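Local coordinates for protein VIN1 (Oscarella pearsei, PDB 6BFI) that binds actin filaments and may take part in cell-cell adhesion as a member of the vinculin/alpha-catenin family, at residues Ile49-Leu54 / Asn117-Leu122; Lys8-Val13 / Leu122-Asp127; Ala85-Asp90 / Lys105-Asp110. All blocks are in the same frame, centred on the assembly; numbering follows the deposited sequence.

Contact 1 (Ile49-Leu54 / Asn117-Leu122); sequences IAVTNL and NGMSDL
Met-119 reaches across from the helix containing Asn-117-Leu-122 and lays its side chain against Leu-54 of the neighbouring helix. Branch CD2 of Leu-54 does the touching: it stands 3.7 Å from Met-119 CG and rests about as closely on the terminal methyl CE, so that it sits in the bend of the thioether chain. That bend comes at the last torsion, chi3 126°, which brings CE to Ala-50 and Leu-54 after an extended start. The two side chains meet at a slant, and neither lies along the other. With CG anti to the backbone N (chi1 -165°), Leu-54 carries its branched end toward the methionine. One turn earlier, CB of Ala-50 lies 4.1 Å from Met-119 CE, and the carbonyl O of Ala-50 is 3.9 Å from the same methyl. Val-51 adds a looser touch through CG2. Leu-54 also touches Leu-122, CG to CD1, at 4.4 Å.

The axes of the two segments run nearly parallel, 18° apart, yet are 11.2 Å from each other at closest approach, a wide spacing that the long methionine spans. This is the packing of non-consecutive helices in an N-terminal helical bundle, as expected in the vinculin family. Val-13 of helix 8-32 touches both Leu-54 and Met-119, while Val-81 of helix 68-97 meets Val-51 and Leu-122, so two further helices help enclose the contact. No hydrogen bond or salt bridge joins the segments; the contact therefore rests on van der Waals packing of aliphatic groups and a thioether, with little directional constraint.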
loop_
_atom_site.group_PDB
_atom_site.type_symbol
_atom_site.label_atom_id
_atom_site.label_comp_id
_atom_site.label_asym_id
_atom_site.label_seq_id
_atom_site.Cartn_x
_atom_site.Cartn_y
_atom_site.Cartn_z
ATOM N N ILE A 49 27.186 17.951 -28.517
ATOM C CA ILE A 49 26.812 19.292 -28.086
ATOM C C ILE A 49 26.067 19.236 -26.757
ATOM O O ILE A 49 26.273 20.087 -25.882
ATOM C CB ILE A 49 25.994 19.999 -29.183
ATOM C CG1 ILE A 49 26.935 20.599 -30.232
ATOM C CG2 ILE A 49 25.094 21.076 -28.591
ATOM C CD1 ILE A 49 26.241 21.477 -31.251
ATOM N N ALA A 50 25.204 18.232 -26.575
ATOM C CA ALA A 50 24.569 18.050 -25.271
ATOM C C ALA A 50 25.611 17.806 -24.184
ATOM O O ALA A 50 25.533 18.389 -23.092
ATOM C CB ALA A 50 23.571 16.893 -25.327
ATOM N N VAL A 51 26.602 16.958 -24.474
ATOM C CA VAL A 51 27.683 16.715 -23.523
ATOM C C VAL A 51 28.441 18.004 -23.234
ATOM O O VAL A 51 28.734 18.323 -22.076
ATOM C CB VAL A 51 28.624 15.616 -24.052
ATOM C CG1 VAL A 51 29.884 15.536 -23.200
ATOM C CG2 VAL A 51 27.907 14.271 -24.087
ATOM N N THR A 52 28.757 18.769 -24.281
ATOM C CA THR A 52 29.531 19.996 -24.104
ATOM C C THR A 52 28.780 21.009 -23.249
ATOM O O THR A 52 29.375 21.672 -22.392
ATOM C CB THR A 52 29.877 20.597 -25.468
ATOM O OG1 THR A 52 30.630 19.645 -26.230
ATOM C CG2 THR A 52 30.698 21.869 -25.307
ATOM N N ASN A 53 27.468 21.136 -23.457
ATOM C CA ASN A 53 26.704 22.128 -22.708
ATOM C C ASN A 53 26.480 21.684 -21.267
ATOM O O ASN A 53 26.476 22.515 -20.351
ATOM C CB ASN A 53 25.378 22.408 -23.410
ATOM C CG ASN A 53 25.571 23.114 -24.737
ATOM O OD1 ASN A 53 26.433 23.981 -24.876
ATOM N ND2 ASN A 53 24.774 22.735 -25.726
ATOM N N LEU A 54 26.293 20.380 -21.039
ATOM C CA LEU A 54 26.221 19.894 -19.664
ATOM C C LEU A 54 27.544 20.123 -18.939
ATOM O O LEU A 54 27.563 20.519 -17.765
ATOM C CB LEU A 54 25.834 18.416 -19.650
ATOM C CG LEU A 54 25.380 17.852 -18.300
ATOM C CD1 LEU A 54 24.219 18.662 -17.737
ATOM C CD2 LEU A 54 24.996 16.386 -18.432
ATOM N N ASN A 117 26.647 6.936 -18.942
ATOM C CA ASN A 117 27.177 6.830 -17.586
ATOM C C ASN A 117 27.875 8.119 -17.165
ATOM O O ASN A 117 27.752 8.555 -16.013
ATOM C CB ASN A 117 28.134 5.642 -17.487
ATOM C CG ASN A 117 27.420 4.306 -17.592
ATOM O OD1 ASN A 117 26.230 4.200 -17.291
ATOM N ND2 ASN A 117 28.145 3.278 -18.014
ATOM N N GLY A 118 28.592 8.752 -18.095
ATOM C CA GLY A 118 29.319 9.968 -17.768
ATOM C C GLY A 118 28.407 11.133 -17.437
ATOM O O GLY A 118 28.651 11.866 -16.473
ATOM N N MET A 119 27.354 11.334 -18.234
ATOM C CA MET A 119 26.362 12.348 -17.887
ATOM C C MET A 119 25.727 12.043 -16.538
ATOM O O MET A 119 25.544 12.948 -15.707
ATOM C CB MET A 119 25.291 12.441 -18.974
ATOM C CG MET A 119 25.713 13.242 -20.197
ATOM S SD MET A 119 24.477 13.215 -21.511
ATOM C CE MET A 119 24.234 14.967 -21.792
ATOM N N SER A 120 25.406 10.768 -16.295
ATOM C CA SER A 120 24.842 10.381 -15.006
ATOM C C SER A 120 25.745 10.807 -13.854
ATOM O O SER A 120 25.285 11.420 -12.886
ATOM C CB SER A 120 24.602 8.874 -14.961
ATOM O OG SER A 120 24.224 8.477 -13.653
ATOM N N ASP A 121 27.040 10.489 -13.941
ATOM C CA ASP A 121 27.956 10.860 -12.866
ATOM C C ASP A 121 28.086 12.374 -12.748
ATOM O O ASP A 121 28.150 12.915 -11.634
ATOM C CB ASP A 121 29.324 10.219 -13.095
ATOM C CG ASP A 121 29.265 8.706 -13.103
ATOM O OD1 ASP A 121 28.353 8.142 -12.464
ATOM O OD2 ASP A 121 30.135 8.080 -13.745
ATOM N N LEU A 122 28.122 13.070 -13.889
ATOM C CA LEU A 122 28.229 14.526 -13.883
ATOM C C LEU A 122 27.095 15.158 -13.087
ATOM O O LEU A 122 27.325 16.042 -12.253
ATOM C CB LEU A 122 28.235 15.057 -15.315
ATOM C CG LEU A 122 29.534 15.707 -15.786
ATOM C CD1 LEU A 122 29.327 16.402 -17.121
ATOM C CD2 LEU A 122 30.038 16.683 -14.743
#

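Contact 2 (Lys8-Val13 / Leu122-Asp127); sequences KTLESV and LLMCAD
Leu-10 and Leu-123 run alongside one another, pointing oppositely, as suits two helices that run almost antiparallel, with 171° between the short segments. CD2 of Leu-10 lies 3.6 Å from CB of Leu-123, near the root of that side chain, and 3.7 Å from its tip CD1. One methyl of Leu-10 thus touches both the root and one end of its partner. The torsion of Leu-123 (chi1 -62°) sets CG anti to the carbonyl carbon and sends CD1 on toward Val-13, whose CB it meets at 4.0 Å. Here the approach is oblique, and CG1 of the valine also joins in.

The other branch of Leu-10 turns to a different partner. Its CD1 is 4.2 Å from SD of Met-124, the two side chains set roughly perpendicular. The methionine bends at chi2, which sets SD beside the leucine, and again at chi3, which turns CE. Thr-9 adds a marginal touch on Leu-123, through its carbonyl O and CG2.

The axes of the two segments stay 10.6 Å apart. Helix 8-32 here borders helix 102-145 within the bundle, and helix 41-59 closes in through Leu-54, which touches Leu-123. Beyond the N-terminal end of helix 8-32, Asp-127 forms a salt bridge with Arg-178 of helix 154-178.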
loop_
_atom_site.group_PDB
_atom_site.type_symbol
_atom_site.label_atom_id
_atom_site.label_comp_id
_atom_site.label_asym_id
_atom_site.label_seq_id
_atom_site.Cartn_x
_atom_site.Cartn_y
_atom_site.Cartn_z
ATOM N N LYS A 8 14.122 14.064 -11.462
ATOM C CA LYS A 8 13.499 14.507 -12.707
ATOM C C LYS A 8 14.505 15.158 -13.649
ATOM O O LYS A 8 14.354 15.066 -14.872
ATOM C CB LYS A 8 12.353 15.473 -12.409
ATOM C CG LYS A 8 11.168 14.829 -11.712
ATOM C CD LYS A 8 10.124 15.865 -11.324
ATOM C CE LYS A 8 8.913 15.211 -10.683
ATOM N NZ LYS A 8 7.877 16.218 -10.321
ATOM N N THR A 9 15.524 15.825 -13.106
ATOM C CA THR A 9 16.586 16.363 -13.951
ATOM C C THR A 9 17.414 15.244 -14.571
ATOM O O THR A 9 17.758 15.302 -15.760
ATOM C CB THR A 9 17.478 17.303 -13.138
ATOM O OG1 THR A 9 16.698 18.404 -12.656
ATOM C CG2 THR A 9 18.624 17.829 -13.991
ATOM N N LEU A 10 17.740 14.219 -13.779
ATOM C CA LEU A 10 18.493 13.079 -14.293
ATOM C C LEU A 10 17.764 12.417 -15.454
ATOM O O LEU A 10 18.323 12.261 -16.543
ATOM C CB LEU A 10 18.742 12.069 -13.174
ATOM C CG LEU A 10 20.006 12.260 -12.339
ATOM C CD1 LEU A 10 20.006 11.308 -11.157
ATOM C CD2 LEU A 10 21.236 12.036 -13.197
ATOM N N GLU A 11 16.510 12.017 -15.234
ATOM C CA GLU A 11 15.730 11.398 -16.300
ATOM C C GLU A 11 15.555 12.347 -17.478
ATOM O O GLU A 11 15.688 11.941 -18.642
ATOM C CB GLU A 11 14.373 10.954 -15.754
ATOM C CG GLU A 11 13.329 10.667 -16.821
ATOM C CD GLU A 11 11.974 10.325 -16.230
ATOM O OE1 GLU A 11 11.933 9.752 -15.119
ATOM O OE2 GLU A 11 10.950 10.634 -16.875
ATOM N N SER A 12 15.280 13.621 -17.193
ATOM C CA SER A 12 15.021 14.590 -18.253
ATOM C C SER A 12 16.218 14.747 -19.178
ATOM O O SER A 12 16.053 14.907 -20.392
ATOM C CB SER A 12 14.628 15.935 -17.645
ATOM O OG SER A 12 14.417 16.909 -18.651
ATOM N N VAL A 13 17.426 14.703 -18.629
ATOM C CA VAL A 13 18.644 14.845 -19.429
ATOM C C VAL A 13 19.052 13.532 -20.083
ATOM O O VAL A 13 19.364 13.485 -21.272
ATOM C CB VAL A 13 19.786 15.423 -18.560
ATOM C CG1 VAL A 13 21.129 15.232 -19.251
ATOM C CG2 VAL A 13 19.540 16.893 -18.246
ATOM N N LEU A 122 28.122 13.070 -13.889
ATOM C CA LEU A 122 28.229 14.526 -13.883
ATOM C C LEU A 122 27.095 15.158 -13.087
ATOM O O LEU A 122 27.325 16.042 -12.253
ATOM C CB LEU A 122 28.235 15.057 -15.315
ATOM C CG LEU A 122 29.534 15.707 -15.786
ATOM C CD1 LEU A 122 29.327 16.402 -17.121
ATOM C CD2 LEU A 122 30.038 16.683 -14.743
ATOM N N LEU A 123 25.859 14.719 -13.330
ATOM C CA LEU A 123 24.752 15.223 -12.526
ATOM C C LEU A 123 24.769 14.660 -11.108
ATOM O O LEU A 123 24.238 15.298 -10.188
ATOM C CB LEU A 123 23.424 14.905 -13.214
ATOM C CG LEU A 123 23.227 15.557 -14.586
ATOM C CD1 LEU A 123 22.068 14.920 -15.340
ATOM C CD2 LEU A 123 23.006 17.056 -14.437
ATOM N N MET A 124 25.403 13.501 -10.907
ATOM C CA MET A 124 25.335 12.816 -9.622
ATOM C C MET A 124 26.273 13.410 -8.580
ATOM O O MET A 124 25.982 13.317 -7.383
ATOM C CB MET A 124 25.639 11.327 -9.794
ATOM C CG MET A 124 24.399 10.460 -9.879
ATOM S SD MET A 124 23.238 10.784 -8.537
ATOM C CE MET A 124 24.223 10.350 -7.105
ATOM N N CYS A 125 27.402 13.999 -8.981
ATOM C CA CYS A 125 28.221 14.672 -7.974
ATOM C C CYS A 125 27.513 15.915 -7.440
ATOM O O CYS A 125 27.580 16.213 -6.240
ATOM C CB CYS A 125 29.605 15.012 -8.534
ATOM S SG CYS A 125 29.642 15.916 -10.093
ATOM N N ALA A 126 26.799 16.631 -8.313
ATOM C CA ALA A 126 25.971 17.745 -7.862
ATOM C C ALA A 126 24.848 17.260 -6.950
ATOM O O ALA A 126 24.610 17.834 -5.879
ATOM C CB ALA A 126 25.403 18.494 -9.070
ATOM N N ASP A 127 24.144 16.199 -7.364
ATOM C CA ASP A 127 23.070 15.662 -6.530
ATOM C C ASP A 127 23.593 15.228 -5.164
ATOM O O ASP A 127 22.932 15.439 -4.139
ATOM C CB ASP A 127 22.387 14.491 -7.240
ATOM C CG ASP A 127 21.163 13.989 -6.492
ATOM O OD1 ASP A 127 20.058 14.508 -6.749
ATOM O OD2 ASP A 127 21.305 13.077 -5.646
#

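Contact 3 (Ala85-Asp90 / Lys105-Asp110); sequences AVFLSD and KRKLLD
The segments of two consecutive helices cross at -146°, their axes 7.8 Å apart, bringing the CA atoms of Phe-87 and Lys-107 to 5.2 Å. This alpha-alpha hairpin joins helices 68-97 and 102-145 in the N-terminal bundle. Its main feature is a cation-pi interaction: the ammonium NZ of Lys-107 sits over one face of the Phe-87 ring, 3.6 Å from its centroid and displaced toward the rim, 28° off the normal. The lysine curls into this place through bends in its last two torsions, which fold its end over the ring. CB of Asp-110 meets ring atom CD2 of Phe-87 obliquely, at 4.0 Å. A leucine in place of Phe-87 would probably cost the ammonium its aromatic face and leave the lysine end freer to swing.

Leu-88, which also packs on Val-44 and Val-47 of helix 41-59, directs CD2 at the carbonyl O of Leu-108, 3.7 Å away. The carboxylate of Asp-90 nears the lysine without pairing with it: Asp-90 OD2 lies 3.5 Å from Lys-107 CE but 4.6 Å from NZ.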
loop_
_atom_site.group_PDB
_atom_site.type_symbol
_atom_site.label_atom_id
_atom_site.label_comp_id
_atom_site.label_asym_id
_atom_site.label_seq_id
_atom_site.Cartn_x
_atom_site.Cartn_y
_atom_site.Cartn_z
ATOM N N ALA A 85 32.439 11.541 -25.568
ATOM C CA ALA A 85 31.993 12.284 -26.744
ATOM C C ALA A 85 33.047 12.255 -27.848
ATOM O O ALA A 85 32.714 12.111 -29.034
ATOM C CB ALA A 85 31.652 13.723 -26.360
ATOM N N VAL A 86 34.326 12.386 -27.477
ATOM C CA VAL A 86 35.398 12.265 -28.464
ATOM C C VAL A 86 35.355 10.896 -29.132
ATOM O O VAL A 86 35.525 10.778 -30.354
ATOM C CB VAL A 86 36.766 12.530 -27.810
ATOM C CG1 VAL A 86 37.892 12.284 -28.813
ATOM C CG2 VAL A 86 36.826 13.947 -27.259
ATOM N N PHE A 87 35.122 9.841 -28.343
ATOM C CA PHE A 87 34.991 8.506 -28.916
ATOM C C PHE A 87 33.854 8.449 -29.926
ATOM O O PHE A 87 33.955 7.756 -30.946
ATOM C CB PHE A 87 34.770 7.471 -27.814
ATOM C CG PHE A 87 36.032 7.018 -27.141
ATOM C CD1 PHE A 87 37.236 7.653 -27.392
ATOM C CD2 PHE A 87 36.017 5.944 -26.269
ATOM C CE1 PHE A 87 38.398 7.233 -26.777
ATOM C CE2 PHE A 87 37.178 5.518 -25.651
ATOM C CZ PHE A 87 38.369 6.163 -25.905
ATOM N N LEU A 88 32.762 9.170 -29.662
ATOM C CA LEU A 88 31.681 9.210 -30.643
ATOM C C LEU A 88 32.114 9.918 -31.921
ATOM O O LEU A 88 31.763 9.484 -33.026
ATOM C CB LEU A 88 30.443 9.878 -30.048
ATOM C CG LEU A 88 29.651 9.031 -29.052
ATOM C CD1 LEU A 88 28.268 9.623 -28.843
ATOM C CD2 LEU A 88 29.558 7.583 -29.518
ATOM N N SER A 89 32.876 11.010 -31.796
ATOM C CA SER A 89 33.364 11.703 -32.988
ATOM C C SER A 89 34.250 10.791 -33.832
ATOM O O SER A 89 34.057 10.660 -35.051
ATOM C CB SER A 89 34.121 12.969 -32.587
ATOM O OG SER A 89 33.284 13.858 -31.870
ATOM N N ASP A 90 35.233 10.149 -33.192
ATOM C CA ASP A 90 36.092 9.209 -33.906
ATOM C C ASP A 90 35.277 8.090 -34.541
ATOM O O ASP A 90 35.556 7.673 -35.672
ATOM C CB ASP A 90 37.141 8.632 -32.957
ATOM C CG ASP A 90 37.924 9.706 -32.222
ATOM O OD1 ASP A 90 37.959 10.861 -32.702
ATOM O OD2 ASP A 90 38.510 9.390 -31.164
ATOM N N LYS A 105 33.582 0.520 -34.523
ATOM C CA LYS A 105 32.604 -0.190 -33.704
ATOM C C LYS A 105 32.950 -0.088 -32.223
ATOM O O LYS A 105 32.085 0.221 -31.389
ATOM C CB LYS A 105 32.535 -1.653 -34.149
ATOM C CG LYS A 105 31.501 -2.498 -33.425
ATOM C CD LYS A 105 31.518 -3.930 -33.947
ATOM C CE LYS A 105 30.442 -4.779 -33.290
ATOM N NZ LYS A 105 30.645 -4.886 -31.820
ATOM N N ARG A 106 34.220 -0.330 -31.882
ATOM C CA ARG A 106 34.641 -0.310 -30.485
ATOM C C ARG A 106 34.413 1.059 -29.859
ATOM O O ARG A 106 33.821 1.170 -28.781
ATOM C CB ARG A 106 36.112 -0.712 -30.372
ATOM C CG ARG A 106 36.608 -0.845 -28.937
ATOM C CD ARG A 106 38.116 -1.055 -28.868
ATOM N NE ARG A 106 38.862 0.168 -29.163
ATOM C CZ ARG A 106 39.168 1.092 -28.257
ATOM N NH1 ARG A 106 38.788 0.939 -26.995
ATOM N NH2 ARG A 106 39.851 2.172 -28.612
ATOM N N LYS A 107 34.881 2.120 -30.523
ATOM C CA LYS A 107 34.717 3.459 -29.963
ATOM C C LYS A 107 33.266 3.913 -30.016
ATOM O O LYS A 107 32.845 4.733 -29.189
ATOM C CB LYS A 107 35.620 4.451 -30.694
ATOM C CG LYS A 107 37.087 4.053 -30.689
ATOM C CD LYS A 107 37.969 5.127 -31.299
ATOM C CE LYS A 107 38.519 6.049 -30.228
ATOM N NZ LYS A 107 39.269 5.281 -29.195
ATOM N N LEU A 108 32.486 3.394 -30.970
ATOM C CA LEU A 108 31.062 3.708 -31.011
ATOM C C LEU A 108 30.352 3.162 -29.779
ATOM O O LEU A 108 29.590 3.880 -29.120
ATOM C CB LEU A 108 30.431 3.150 -32.286
ATOM C CG LEU A 108 28.934 3.444 -32.439
ATOM C CD1 LEU A 108 28.705 4.882 -32.875
ATOM C CD2 LEU A 108 28.274 2.480 -33.406
ATOM N N LEU A 109 30.594 1.890 -29.449
ATOM C CA LEU A 109 29.950 1.308 -28.274
ATOM C C LEU A 109 30.503 1.902 -26.983
ATOM O O LEU A 109 29.739 2.234 -26.066
ATOM C CB LEU A 109 30.118 -0.212 -28.282
ATOM C CG LEU A 109 29.458 -0.968 -29.440
ATOM C CD1 LEU A 109 29.739 -2.461 -29.342
ATOM C CD2 LEU A 109 27.960 -0.701 -29.477
ATOM N N ASP A 110 31.830 2.049 -26.897
ATOM C CA ASP A 110 32.455 2.572 -25.684
ATOM C C ASP A 110 31.998 3.995 -25.393
ATOM O O ASP A 110 31.519 4.290 -24.293
ATOM C CB ASP A 110 33.977 2.512 -25.808
ATOM C CG ASP A 110 34.562 1.246 -25.212
ATOM O OD1 ASP A 110 33.853 0.218 -25.182
ATOM O OD2 ASP A 110 35.730 1.282 -24.772
#

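Overall arrangement
From the N terminus, the chain passes through helix 8-32, helix 41-59 and helix 68-97 before reaching the long helix 102-145, to which all three contacts return. Contact 2 closes the widest loop, contact 1 nests within it, and contact 3, across the short turn between consecutive helices, nests within contact 1. None cross. Contacts 1 and 2 share Leu-122, lie about 9 Å apart between centres, and touch directly, as where the carbonyl O of Ser-120 meets CD2 of Leu-10. Val-51 meets Ala-85 to join contacts 1 and 3, whereas contacts 2 and 3 stay about 10 Å apart at their nearest atoms. The long helix thus ties three preceding helices into one bundle.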